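2-pyrone-4,6-dicarboxylic acid hydrolase, putative (Pseudomonas putida, PDB 2FFI) probably acts as a 2-pyrone-4,6-dicarboxylate lactonase of the amidohydrolase family, hydrolysing the lactone ring on a TIM-barrel scaffold. Local coordinates at residues 19-24 and 69-74; 36-41 and 241-246; 40-45 and 73-78; 46-51 and 246-251. All coordinates share one frame; numbering follows the deposited sequence.

Contact 1 of 4, residues 19-24 and 69-74; sequences AHVFSR and NRYLLS. With PO4 (phosphate ion), chain C.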
loop_
_atom_site.group_PDB
_atom_site.type_symbol
_atom_site.label_atom_id
_atom_site.label_comp_id
_atom_site.label_asym_id
_atom_site.label_seq_id
_atom_site.Cartn_x
_atom_site.Cartn_y
_atom_site.Cartn_z
ATOM N N ALA A 19 -3.955 -2.692 3.634
ATOM C CA ALA A 19 -4.420 -3.700 4.578
ATOM C C ALA A 19 -5.016 -4.870 3.776
ATOM O O ALA A 19 -5.451 -4.685 2.642
ATOM C CB ALA A 19 -5.465 -3.094 5.509
ATOM N N HIS A 20 -5.051 -6.060 4.366
ATOM C CA HIS A 20 -5.574 -7.235 3.684
ATOM C C HIS A 20 -6.693 -7.926 4.460
ATOM O O HIS A 20 -6.730 -7.856 5.683
ATOM C CB HIS A 20 -4.442 -8.251 3.469
ATOM C CG HIS A 20 -3.239 -7.684 2.797
ATOM N ND1 HIS A 20 -3.267 -7.227 1.495
ATOM C CD2 HIS A 20 -1.990 -7.434 3.257
ATOM C CE1 HIS A 20 -2.093 -6.712 1.189
ATOM N NE2 HIS A 20 -1.299 -6.824 2.241
ATOM N N VAL A 21 -7.599 -8.586 3.744
ATOM C CA VAL A 21 -8.669 -9.348 4.372
ATOM C C VAL A 21 -8.840 -10.623 3.550
ATOM O O VAL A 21 -8.640 -10.614 2.339
ATOM C CB VAL A 21 -10.043 -8.557 4.463
ATOM C CG1 VAL A 21 -9.871 -7.311 5.304
ATOM C CG2 VAL A 21 -10.592 -8.215 3.067
ATOM N N PHE A 22 -9.171 -11.724 4.219
ATOM C CA PHE A 22 -9.377 -13.011 3.549
ATOM C C PHE A 22 -9.916 -13.994 4.567
ATOM O O PHE A 22 -9.509 -13.961 5.709
ATOM C CB PHE A 22 -8.063 -13.513 2.908
ATOM C CG PHE A 22 -6.853 -13.384 3.796
ATOM C CD1 PHE A 22 -6.550 -14.361 4.737
ATOM C CD2 PHE A 22 -6.003 -12.291 3.669
ATOM C CE1 PHE A 22 -5.419 -14.258 5.533
ATOM C CE2 PHE A 22 -4.867 -12.177 4.464
ATOM C CZ PHE A 22 -4.575 -13.169 5.398
ATOM N N SER A 23 -10.846 -14.850 4.152
ATOM C CA SER A 23 -11.458 -15.818 5.056
ATOM C C SER A 23 -10.774 -17.186 5.057
ATOM O O SER A 23 -10.464 -17.737 4.003
ATOM C CB SER A 23 -12.936 -15.985 4.704
ATOM O OG SER A 23 -13.581 -16.846 5.623
ATOM N N ARG A 24 -10.541 -17.722 6.254
ATOM C CA ARG A 24 -9.899 -19.024 6.427
ATOM C C ARG A 24 -10.784 -20.123 5.839
ATOM O O ARG A 24 -10.290 -21.126 5.311
ATOM C CB ARG A 24 -9.629 -19.270 7.924
ATOM C CG ARG A 24 -9.154 -20.672 8.305
ATOM C CD ARG A 24 -8.807 -20.742 9.798
ATOM N NE ARG A 24 -8.772 -22.108 10.325
ATOM C CZ ARG A 24 -7.948 -23.069 9.909
ATOM N NH1 ARG A 24 -7.073 -22.826 8.946
ATOM N NH2 ARG A 24 -8.003 -24.279 10.459
ATOM N N ASN A 69 -9.976 -11.122 -7.208
ATOM C CA ASN A 69 -10.291 -10.020 -6.302
ATOM C C ASN A 69 -11.728 -10.098 -5.787
ATOM O O ASN A 69 -12.297 -9.084 -5.391
ATOM C CB ASN A 69 -10.128 -8.678 -7.012
ATOM C CG ASN A 69 -8.768 -8.501 -7.652
ATOM O OD1 ASN A 69 -7.751 -8.356 -6.969
ATOM N ND2 ASN A 69 -8.748 -8.491 -8.982
ATOM N N ARG A 70 -12.313 -11.292 -5.805
ATOM C CA ARG A 70 -13.694 -11.495 -5.360
ATOM C C ARG A 70 -13.971 -11.151 -3.886
ATOM O O ARG A 70 -15.012 -10.558 -3.569
ATOM C CB ARG A 70 -14.127 -12.945 -5.607
ATOM C CG ARG A 70 -14.348 -13.328 -7.064
ATOM C CD ARG A 70 -14.769 -14.804 -7.178
ATOM N NE ARG A 70 -13.709 -15.697 -6.705
ATOM C CZ ARG A 70 -13.859 -17.004 -6.503
ATOM N NH1 ARG A 70 -15.033 -17.583 -6.731
ATOM N NH2 ARG A 70 -12.834 -17.733 -6.067
ATOM N N TYR A 71 -13.065 -11.529 -2.985
ATOM C CA TYR A 71 -13.280 -11.243 -1.580
ATOM C C TYR A 71 -13.146 -9.744 -1.343
ATOM O O TYR A 71 -13.973 -9.137 -0.666
ATOM C CB TYR A 71 -12.283 -12.017 -0.714
ATOM C CG TYR A 71 -12.702 -12.111 0.738
ATOM C CD1 TYR A 71 -13.760 -12.926 1.128
ATOM C CD2 TYR A 71 -12.063 -11.358 1.714
ATOM C CE1 TYR A 71 -14.171 -12.979 2.451
ATOM C CE2 TYR A 71 -12.466 -11.399 3.044
ATOM C CZ TYR A 71 -13.512 -12.206 3.407
ATOM O OH TYR A 71 -13.920 -12.235 4.718
ATOM N N LEU A 72 -12.107 -9.141 -1.907
ATOM C CA LEU A 72 -11.901 -7.711 -1.751
ATOM C C LEU A 72 -13.129 -6.971 -2.293
ATOM O O LEU A 72 -13.692 -6.099 -1.614
ATOM C CB LEU A 72 -10.649 -7.283 -2.503
ATOM C CG LEU A 72 -10.281 -5.797 -2.526
ATOM C CD1 LEU A 72 -8.805 -5.626 -2.861
ATOM C CD2 LEU A 72 -11.142 -5.087 -3.560
ATOM N N LEU A 73 -13.560 -7.327 -3.505
ATOM C CA LEU A 73 -14.730 -6.695 -4.105
ATOM C C LEU A 73 -15.997 -6.862 -3.264
ATOM O O LEU A 73 -16.786 -5.925 -3.141
ATOM C CB LEU A 73 -14.956 -7.249 -5.515
ATOM C CG LEU A 73 -14.367 -6.442 -6.675
ATOM C CD1 LEU A 73 -12.942 -6.031 -6.401
ATOM C CD2 LEU A 73 -14.463 -7.274 -7.920
ATOM N N SER A 74 -16.177 -8.054 -2.691
ATOM C CA SER A 74 -17.332 -8.396 -1.854
ATOM C C SER A 74 -17.322 -7.615 -0.521
ATOM O O SER A 74 -18.374 -7.299 0.051
ATOM C CB SER A 74 -17.307 -9.898 -1.569
ATOM O OG SER A 74 -18.581 -10.386 -1.175
HETATM P P PO4 C . 2.103 -6.882 2.080
HETATM O O1 PO4 C . 1.141 -6.745 0.958
HETATM O O2 PO4 C . 3.247 -7.731 1.660
HETATM O O3 PO4 C . 2.608 -5.542 2.464
HETATM O O4 PO4 C . 1.419 -7.513 3.235
#

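Contact 2 of 4, residues 36-41 and 241-246; sequences PNYDAP and QHESEV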
loop_
_atom_site.group_PDB
_atom_site.type_symbol
_atom_site.label_atom_id
_atom_site.label_comp_id
_atom_site.label_asym_id
_atom_site.label_seq_id
_atom_site.Cartn_x
_atom_site.Cartn_y
_atom_site.Cartn_z
ATOM N N PRO A 36 -1.765 -19.084 3.740
ATOM C CA PRO A 36 -3.106 -18.996 4.305
ATOM C C PRO A 36 -3.332 -19.945 5.476
ATOM O O PRO A 36 -3.318 -21.172 5.312
ATOM C CB PRO A 36 -3.972 -19.361 3.117
ATOM C CG PRO A 36 -3.199 -20.524 2.543
ATOM C CD PRO A 36 -1.723 -20.135 2.705
ATOM N N ASN A 37 -3.556 -19.390 6.659
ATOM C CA ASN A 37 -3.797 -20.246 7.811
ATOM C C ASN A 37 -4.850 -19.681 8.755
ATOM O O ASN A 37 -5.813 -20.370 9.111
ATOM C CB ASN A 37 -2.495 -20.489 8.570
ATOM C CG ASN A 37 -2.708 -21.316 9.811
ATOM O OD1 ASN A 37 -2.879 -20.777 10.900
ATOM N ND2 ASN A 37 -2.739 -22.633 9.651
ATOM N N TYR A 38 -4.650 -18.437 9.173
ATOM C CA TYR A 38 -5.599 -17.788 10.059
ATOM C C TYR A 38 -6.633 -17.060 9.212
ATOM O O TYR A 38 -6.529 -17.005 7.982
ATOM C CB TYR A 38 -4.887 -16.807 10.981
ATOM C CG TYR A 38 -4.042 -15.817 10.241
ATOM C CD1 TYR A 38 -4.588 -14.635 9.748
ATOM C CD2 TYR A 38 -2.695 -16.074 10.005
ATOM C CE1 TYR A 38 -3.812 -13.729 9.034
ATOM C CE2 TYR A 38 -1.908 -15.182 9.292
ATOM C CZ TYR A 38 -2.471 -14.012 8.809
ATOM O OH TYR A 38 -1.695 -13.137 8.093
ATOM N N ASP A 39 -7.630 -16.498 9.880
ATOM C CA ASP A 39 -8.707 -15.808 9.196
ATOM C C ASP A 39 -8.657 -14.306 9.441
ATOM O O ASP A 39 -8.508 -13.861 10.579
ATOM C CB ASP A 39 -10.044 -16.391 9.664
ATOM C CG ASP A 39 -11.196 -16.014 8.762
ATOM O OD1 ASP A 39 -12.290 -16.607 8.900
ATOM O OD2 ASP A 39 -11.005 -15.116 7.917
ATOM N N ALA A 40 -8.781 -13.529 8.367
ATOM C CA ALA A 40 -8.748 -12.065 8.453
ATOM C C ALA A 40 -10.030 -11.488 7.866
ATOM O O ALA A 40 -9.999 -10.728 6.902
ATOM C CB ALA A 40 -7.530 -11.522 7.702
ATOM N N PRO A 41 -11.183 -11.835 8.456
ATOM C CA PRO A 41 -12.469 -11.336 7.959
ATOM C C PRO A 41 -12.619 -9.812 8.048
ATOM O O PRO A 41 -11.940 -9.147 8.831
ATOM C CB PRO A 41 -13.477 -12.082 8.828
ATOM C CG PRO A 41 -12.780 -12.164 10.141
ATOM C CD PRO A 41 -11.355 -12.533 9.745
ATOM N N GLN A 241 3.384 -12.860 7.946
ATOM C CA GLN A 241 4.753 -13.318 8.251
ATOM C C GLN A 241 5.319 -12.637 9.498
ATOM O O GLN A 241 6.501 -12.749 9.810
ATOM C CB GLN A 241 5.679 -13.098 7.038
ATOM C CG GLN A 241 5.713 -14.285 6.075
ATOM C CD GLN A 241 5.801 -13.881 4.605
ATOM O OE1 GLN A 241 6.853 -13.448 4.125
ATOM N NE2 GLN A 241 4.682 -14.010 3.887
ATOM N N HIS A 242 4.446 -11.943 10.215
ATOM C CA HIS A 242 4.821 -11.222 11.424
ATOM C C HIS A 242 3.611 -11.147 12.348
ATOM O O HIS A 242 3.503 -10.229 13.141
ATOM C CB HIS A 242 5.287 -9.798 11.069
ATOM C CG HIS A 242 6.486 -9.750 10.168
ATOM N ND1 HIS A 242 7.781 -9.767 10.644
ATOM C CD2 HIS A 242 6.585 -9.701 8.816
ATOM C CE1 HIS A 242 8.627 -9.729 9.627
ATOM N NE2 HIS A 242 7.927 -9.689 8.507
ATOM N N GLU A 243 2.708 -12.116 12.250
ATOM C CA GLU A 243 1.508 -12.121 13.076
ATOM C C GLU A 243 1.856 -12.249 14.550
ATOM O O GLU A 243 1.220 -11.633 15.424
ATOM C CB GLU A 243 0.588 -13.283 12.692
ATOM C CG GLU A 243 0.085 -13.282 11.247
ATOM C CD GLU A 243 1.120 -13.759 10.227
ATOM O OE1 GLU A 243 0.744 -13.944 9.060
ATOM O OE2 GLU A 243 2.302 -13.948 10.576
ATOM N N SER A 244 2.882 -13.046 14.818
ATOM C CA SER A 244 3.325 -13.313 16.182
ATOM C C SER A 244 3.926 -12.108 16.873
ATOM O O SER A 244 3.817 -11.957 18.087
ATOM C CB SER A 244 4.365 -14.426 16.155
ATOM O OG SER A 244 3.988 -15.425 15.226
ATOM N N GLU A 245 4.560 -11.249 16.088
ATOM C CA GLU A 245 5.226 -10.077 16.629
ATOM C C GLU A 245 4.431 -8.763 16.548
ATOM O O GLU A 245 4.568 -7.895 17.423
ATOM C CB GLU A 245 6.556 -9.888 15.905
ATOM C CG GLU A 245 7.354 -11.164 15.699
ATOM C CD GLU A 245 7.881 -11.273 14.276
ATOM O OE1 GLU A 245 8.577 -10.329 13.823
ATOM O OE2 GLU A 245 7.600 -12.305 13.618
ATOM N N VAL A 246 3.607 -8.635 15.506
ATOM C CA VAL A 246 2.843 -7.422 15.262
ATOM C C VAL A 246 1.333 -7.535 15.289
ATOM O O VAL A 246 0.756 -8.563 14.913
ATOM C CB VAL A 246 3.233 -6.821 13.895
ATOM C CG1 VAL A 246 2.648 -5.427 13.742
ATOM C CG2 VAL A 246 4.752 -6.791 13.755
#

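Contact 3 of 4, residues 40-45 and 73-78; sequences APLGDY and LSALQT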
loop_
_atom_site.group_PDB
_atom_site.type_symbol
_atom_site.label_atom_id
_atom_site.label_comp_id
_atom_site.label_asym_id
_atom_site.label_seq_id
_atom_site.Cartn_x
_atom_site.Cartn_y
_atom_site.Cartn_z
ATOM N N ALA A 40 -8.781 -13.529 8.367
ATOM C CA ALA A 40 -8.748 -12.065 8.453
ATOM C C ALA A 40 -10.030 -11.488 7.866
ATOM O O ALA A 40 -9.999 -10.728 6.902
ATOM C CB ALA A 40 -7.530 -11.522 7.702
ATOM N N PRO A 41 -11.183 -11.835 8.456
ATOM C CA PRO A 41 -12.469 -11.336 7.959
ATOM C C PRO A 41 -12.619 -9.812 8.048
ATOM O O PRO A 41 -11.940 -9.147 8.831
ATOM C CB PRO A 41 -13.477 -12.082 8.828
ATOM C CG PRO A 41 -12.780 -12.164 10.141
ATOM C CD PRO A 41 -11.355 -12.533 9.745
ATOM N N LEU A 42 -13.519 -9.270 7.240
ATOM C CA LEU A 42 -13.741 -7.838 7.219
ATOM C C LEU A 42 -14.051 -7.368 8.644
ATOM O O LEU A 42 -13.481 -6.396 9.134
ATOM C CB LEU A 42 -14.908 -7.502 6.286
ATOM C CG LEU A 42 -14.787 -6.362 5.280
ATOM C CD1 LEU A 42 -16.182 -6.000 4.845
ATOM C CD2 LEU A 42 -14.100 -5.154 5.876
ATOM N N GLY A 43 -14.946 -8.079 9.311
ATOM C CA GLY A 43 -15.314 -7.704 10.662
ATOM C C GLY A 43 -14.126 -7.461 11.578
ATOM O O GLY A 43 -14.066 -6.458 12.304
ATOM N N ASP A 44 -13.163 -8.373 11.568
ATOM C CA ASP A 44 -12.024 -8.185 12.447
ATOM C C ASP A 44 -11.293 -6.896 12.128
ATOM O O ASP A 44 -10.984 -6.112 13.023
ATOM C CB ASP A 44 -11.059 -9.366 12.360
ATOM C CG ASP A 44 -11.636 -10.644 12.951
ATOM O OD1 ASP A 44 -10.852 -11.608 13.122
ATOM O OD2 ASP A 44 -12.860 -10.695 13.233
ATOM N N TYR A 45 -11.011 -6.678 10.849
ATOM C CA TYR A 45 -10.305 -5.477 10.418
ATOM C C TYR A 45 -11.067 -4.214 10.795
ATOM O O TYR A 45 -10.487 -3.255 11.302
ATOM C CB TYR A 45 -10.108 -5.509 8.912
ATOM C CG TYR A 45 -9.487 -4.248 8.385
ATOM C CD1 TYR A 45 -8.270 -3.796 8.878
ATOM C CD2 TYR A 45 -10.116 -3.504 7.391
ATOM C CE1 TYR A 45 -7.695 -2.626 8.390
ATOM C CE2 TYR A 45 -9.549 -2.346 6.899
ATOM C CZ TYR A 45 -8.348 -1.916 7.401
ATOM O OH TYR A 45 -7.783 -0.779 6.913
ATOM N N LEU A 73 -13.560 -7.327 -3.505
ATOM C CA LEU A 73 -14.730 -6.695 -4.105
ATOM C C LEU A 73 -15.997 -6.862 -3.264
ATOM O O LEU A 73 -16.786 -5.925 -3.141
ATOM C CB LEU A 73 -14.956 -7.249 -5.515
ATOM C CG LEU A 73 -14.367 -6.442 -6.675
ATOM C CD1 LEU A 73 -12.942 -6.031 -6.401
ATOM C CD2 LEU A 73 -14.463 -7.274 -7.920
ATOM N N SER A 74 -16.177 -8.054 -2.691
ATOM C CA SER A 74 -17.332 -8.396 -1.854
ATOM C C SER A 74 -17.322 -7.615 -0.521
ATOM O O SER A 74 -18.374 -7.299 0.051
ATOM C CB SER A 74 -17.307 -9.898 -1.569
ATOM O OG SER A 74 -18.581 -10.386 -1.175
ATOM N N ALA A 75 -16.129 -7.292 -0.034
ATOM C CA ALA A 75 -16.006 -6.565 1.222
ATOM C C ALA A 75 -16.183 -5.064 1.009
ATOM O O ALA A 75 -16.542 -4.338 1.938
ATOM C CB ALA A 75 -14.636 -6.855 1.864
ATOM N N LEU A 76 -15.903 -4.601 -0.207
ATOM C CA LEU A 76 -16.042 -3.188 -0.529
ATOM C C LEU A 76 -17.525 -2.815 -0.520
ATOM O O LEU A 76 -17.916 -1.777 0.021
ATOM C CB LEU A 76 -15.435 -2.901 -1.905
ATOM C CG LEU A 76 -14.205 -1.991 -1.967
ATOM C CD1 LEU A 76 -13.348 -2.205 -0.753
ATOM C CD2 LEU A 76 -13.426 -2.276 -3.240
ATOM N N GLN A 77 -18.351 -3.678 -1.105
ATOM C CA GLN A 77 -19.787 -3.438 -1.168
ATOM C C GLN A 77 -20.435 -3.623 0.212
ATOM O O GLN A 77 -21.452 -2.985 0.519
ATOM C CB GLN A 77 -20.429 -4.400 -2.171
ATOM C CG GLN A 77 -19.659 -4.577 -3.456
ATOM C CD GLN A 77 -20.184 -5.735 -4.290
ATOM O OE1 GLN A 77 -20.743 -6.699 -3.754
ATOM N NE2 GLN A 77 -19.994 -5.652 -5.608
ATOM N N THR A 78 -19.844 -4.499 1.026
ATOM C CA THR A 78 -20.339 -4.795 2.369
ATOM C C THR A 78 -20.363 -3.532 3.232
ATOM O O THR A 78 -21.304 -3.293 3.986
ATOM C CB THR A 78 -19.464 -5.883 3.021
ATOM O OG1 THR A 78 -19.794 -7.149 2.440
ATOM C CG2 THR A 78 -19.686 -5.957 4.515
#

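Contact 4 of 4, residues 46-51 and 246-251; sequences LGQLRA and VSFGSA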
loop_
_atom_site.group_PDB
_atom_site.type_symbol
_atom_site.label_atom_id
_atom_site.label_comp_id
_atom_site.label_asym_id
_atom_site.label_seq_id
_atom_site.Cartn_x
_atom_site.Cartn_y
_atom_site.Cartn_z
ATOM N N LEU A 46 -12.368 -4.221 10.530
ATOM C CA LEU A 46 -13.209 -3.092 10.850
ATOM C C LEU A 46 -13.152 -2.845 12.347
ATOM O O LEU A 46 -13.136 -1.701 12.792
ATOM C CB LEU A 46 -14.636 -3.373 10.389
ATOM C CG LEU A 46 -15.043 -2.740 9.055
ATOM C CD1 LEU A 46 -13.886 -2.761 8.098
ATOM C CD2 LEU A 46 -16.246 -3.466 8.486
ATOM N N GLY A 47 -13.102 -3.920 13.126
ATOM C CA GLY A 47 -13.036 -3.774 14.574
ATOM C C GLY A 47 -11.729 -3.137 15.016
ATOM O O GLY A 47 -11.711 -2.175 15.781
ATOM N N GLN A 48 -10.629 -3.695 14.535
ATOM C CA GLN A 48 -9.315 -3.186 14.830
ATOM C C GLN A 48 -9.199 -1.734 14.414
ATOM O O GLN A 48 -8.455 -0.981 15.031
ATOM C CB GLN A 48 -8.285 -4.021 14.087
ATOM C CG GLN A 48 -8.151 -5.404 14.640
ATOM C CD GLN A 48 -7.639 -5.377 16.073
ATOM O OE1 GLN A 48 -8.372 -5.667 17.026
ATOM N NE2 GLN A 48 -6.367 -5.015 16.230
ATOM N N LEU A 49 -9.911 -1.344 13.350
ATOM C CA LEU A 49 -9.874 0.045 12.872
ATOM C C LEU A 49 -10.526 0.995 13.881
ATOM O O LEU A 49 -9.876 1.925 14.354
ATOM C CB LEU A 49 -10.595 0.225 11.507
ATOM C CG LEU A 49 -9.994 -0.065 10.123
ATOM C CD1 LEU A 49 -10.987 0.353 9.072
ATOM C CD2 LEU A 49 -8.685 0.665 9.920
ATOM N N ARG A 50 -11.798 0.766 14.217
ATOM C CA ARG A 50 -12.485 1.666 15.135
ATOM C C ARG A 50 -11.850 1.656 16.488
ATOM O O ARG A 50 -11.859 2.668 17.192
ATOM C CB ARG A 50 -13.967 1.325 15.281
ATOM C CG ARG A 50 -14.277 -0.129 15.542
ATOM C CD ARG A 50 -15.681 -0.283 16.123
ATOM N NE ARG A 50 -16.667 0.614 15.520
ATOM C CZ ARG A 50 -17.143 0.500 14.278
ATOM N NH1 ARG A 50 -16.720 -0.484 13.483
ATOM N NH2 ARG A 50 -18.056 1.367 13.829
ATOM N N ALA A 51 -11.270 0.517 16.837
ATOM C CA ALA A 51 -10.636 0.367 18.122
ATOM C C ALA A 51 -9.411 1.244 18.249
ATOM O O ALA A 51 -8.985 1.544 19.361
ATOM C CB ALA A 51 -10.278 -1.091 18.349
ATOM N N VAL A 246 3.607 -8.635 15.506
ATOM C CA VAL A 246 2.843 -7.422 15.262
ATOM C C VAL A 246 1.333 -7.535 15.289
ATOM O O VAL A 246 0.756 -8.563 14.913
ATOM C CB VAL A 246 3.233 -6.821 13.895
ATOM C CG1 VAL A 246 2.648 -5.427 13.742
ATOM C CG2 VAL A 246 4.752 -6.791 13.755
ATOM N N SER A 247 0.704 -6.450 15.733
ATOM C CA SER A 247 -0.755 -6.333 15.805
ATOM C C SER A 247 -1.104 -4.893 15.437
ATOM O O SER A 247 -0.242 -4.017 15.427
ATOM C CB SER A 247 -1.255 -6.615 17.222
ATOM O OG SER A 247 -0.850 -5.590 18.124
ATOM N N PHE A 248 -2.369 -4.649 15.127
ATOM C CA PHE A 248 -2.793 -3.305 14.767
ATOM C C PHE A 248 -2.300 -2.310 15.822
ATOM O O PHE A 248 -1.750 -1.255 15.493
ATOM C CB PHE A 248 -4.318 -3.244 14.659
ATOM C CG PHE A 248 -4.804 -2.248 13.644
ATOM C CD1 PHE A 248 -5.276 -2.663 12.401
ATOM C CD2 PHE A 248 -4.739 -0.891 13.918
ATOM C CE1 PHE A 248 -5.656 -1.727 11.453
ATOM C CE2 PHE A 248 -5.114 0.044 12.982
ATOM C CZ PHE A 248 -5.577 -0.361 11.749
ATOM N N GLY A 249 -2.489 -2.643 17.091
ATOM C CA GLY A 249 -2.018 -1.756 18.140
ATOM C C GLY A 249 -0.514 -1.542 18.156
ATOM O O GLY A 249 -0.058 -0.407 18.314
ATOM N N SER A 250 0.270 -2.616 18.008
ATOM C CA SER A 250 1.726 -2.492 18.019
ATOM C C SER A 250 2.176 -1.702 16.799
ATOM O O SER A 250 3.247 -1.103 16.806
ATOM C CB SER A 250 2.406 -3.862 18.028
ATOM O OG SER A 250 2.514 -4.444 16.743
ATOM N N ALA A 251 1.353 -1.683 15.752
ATOM C CA ALA A 251 1.693 -0.933 14.556
ATOM C C ALA A 251 1.457 0.564 14.804
ATOM O O ALA A 251 2.283 1.395 14.422
ATOM C CB ALA A 251 0.857 -1.424 13.390
#

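Contact 1 of 4, residues 19-24 and 69-74
The ring of Tyr-71 turns one face to the backbone of Ser-23, whose N lies 3.8 Å above the ring plane and is displaced toward the rim. At the edge, in plane, is Val-21 CB, while Phe-22 N approaches obliquely, 3.5 Å from Tyr-71 CE2. The imidazole of His-20 meets a phosphate ion, probably from the crystallisation liquor, at its edge, near the ring plane, and takes no part in the packing with Tyr-71. His-20 NE2 is 2.8 Å from phosphate O1 and 3.0 Å from phosphate O4; both hydrogen bonds are weak, each bent to 129°.

The side chains of Val-21 and Tyr-71 cross at about a right angle, with Val-21 CG2 3.7 Å from Tyr-71 CE2. Tyr-71 can extend from helix 70-78 to this loop because its CG stands opposite the backbone N (chi1 -162°). With an alanine here the Val-21 methyl and the Ser-23 peptide would probably lose the ring that covers them, leaving a gap between loop and helix. Tyr-71 also touches Leu-26. The Phe-22 side chain leaves the backbone directed away from the helix, and its ring packs edge-to-face with Phe-64.

His-20 ND1 bonds to Val-60 O, and the phosphate is also held by Arg-110 and His-167. The loop follows strand 15-16, and His-18 and His-20 fit the His-X-His motif of amidohydrolases. Chemically the loop is therefore two-sided: van der Waals packing, without hydrogen bonds, toward the helix, and an anion-binding edge toward a pocket consistent with the active site.

Contact 2 of 4, residues 36-41 and 241-246
Tyr-38 and Glu-243 meet with their side chains at about a right angle, the phenol ring and the carboxylate being turned 72° apart. Glu-243 OE1 lies at the edge of the ring, near its plane, and receives the hydrogen bond from Tyr-38 OH at 2.7 Å. It does so through its anti lone pair, the one facing away from OE2. Behind the bond the aliphatic part of the glutamate also packs, with Glu-243 CG 3.4 Å from Tyr-38 CE2.

These residues sit in two loops at the C-terminal end of the TIM barrel. Segment 36-41 belongs to the long excursion between strand 15-16 and helix 42-51, and segment 241-246 follows strand 231-234, so the bond joins the loops after the first and the last strands. Tyr-38 rests also on Pro-238 and Thr-240.

The glutamate chain folds back at chi2 (77°), which brings OE1 close to its own loop as well. There Gln-241 N donates to Glu-243 OE1 at 3.1 Å, arriving from 37° above the carboxylate plane, so two donors grip a single oxygen from different directions. An alanine in place of Glu-243 would probably leave the Tyr-38 hydroxyl and the Gln-241 amide without their shared acceptor and the two loops untied at this point. In the same loop, His-242 ND1 makes a weak, 3.3 Å bond to Glu-245 OE1.

Contact 3 of 4, residues 40-45 and 73-78
Leu-42 and Ala-75 mark the closest approach of the two backbones, their CA atoms 6.5 Å apart. Leu-42 opens helix 42-51, immediately after the N-cap residue Pro-41, whereas residues 73-78 form the later part of helix 70-78. The first turn of one helix is therefore set against the closing turns of the other, and no hydrogen bond crosses between them.

One side chain from the first helix does the work. Leu-42 CG lies 3.5 Å from Ala-75 CB, and its CD1 methyl reaches on to Ala-75 O at 3.4 Å. The same CD1 meets Thr-78 CG2, also at 3.5 Å, so that a single methyl touches two residues one helical turn apart. Thr-78 offers carbon here because CG2 stands opposite its backbone N, leaving OG1 beside that nitrogen (chi1 -75°). From there OG1 donates to Ser-74 O at 2.8 Å, a bond that spends the hydroxyl on its own helix and helps hold chi1, and with it the position of CG2.

Three residues after Leu-42, Tyr-45 reaches Asp-16 of strand 15-16 through its hydroxyl. With strand 56-57 lying between the two helices in sequence, this is the apolar packing of successive outer helices in a TIM barrel.

Contact 4 of 4, residues 46-51 and 246-251
Helix packing on the outside of the TIM barrel brings helix 42-51, which lies between strands 15-16 and 56-57, against the start of helix 248-258, which follows the last strand. Gln-48 and Phe-248 lie at the closest point, with CA atoms 6.5 Å apart, and Phe-248 fills the gap between the backbones.

One face of the Phe-248 ring receives the backbone oxygen of Gln-48, 3.9 Å above the plane and offset toward the rim; that oxygen also accepts a hydrogen bond from His-52 ND1. The Gln-48 and Phe-248 side chains run past one another in opposite directions, with Gln-48 CB 3.7 Å from Phe-248 CD1. The exact placement of the glutamine amide beyond it is doubtful. At the far end of the ring, Leu-49 CD2 packs on Phe-248 CZ at 3.7 Å, meeting it obliquely, although the leucine side chain leaves its backbone directed away from the other helix.

Phe-248 is the first residue after the N-cap, Ser-247, which forms a capping box with Ser-250. Ser-250 N donates to Ser-247 OG at 3.2 Å, and Ser-247 N donates to Ser-250 OG at 2.9 Å, the latter nearly straight at 169°. These reciprocal bonds satisfy two amides at the start of the helix, right beside Phe-248.

Both Leu-49 and Phe-248 also touch Asp-16 on strand 15-16. The arrangement is that of barrel closure, in which helices from the early and late parts of the chain become neighbours over the first strand.

Contacts 1 and 3 are neighbours, their centres about 6 Å apart, and both use helix 70-78. Between contacts 1 and 2 the centres are about 14 Å apart, yet Phe-22 O and Ala-40 N, at 2.8 Å, probably form a hydrogen bond. Contacts 3 and 4 both use helix 42-51, which packs on helix 70-78 in one and on helix 248-258 in the other; Tyr-45 CE1 meets Phe-248 CE1 at 3.8 Å between them. Contacts 2 and 4 share Val-246. Contact 1 alone binds the phosphate directly; this ion, also bound by Arg-110 and His-167, probably marks the active-site pocket. In contact 2, Tyr-38 OH stays 8.1 Å from phosphate O4.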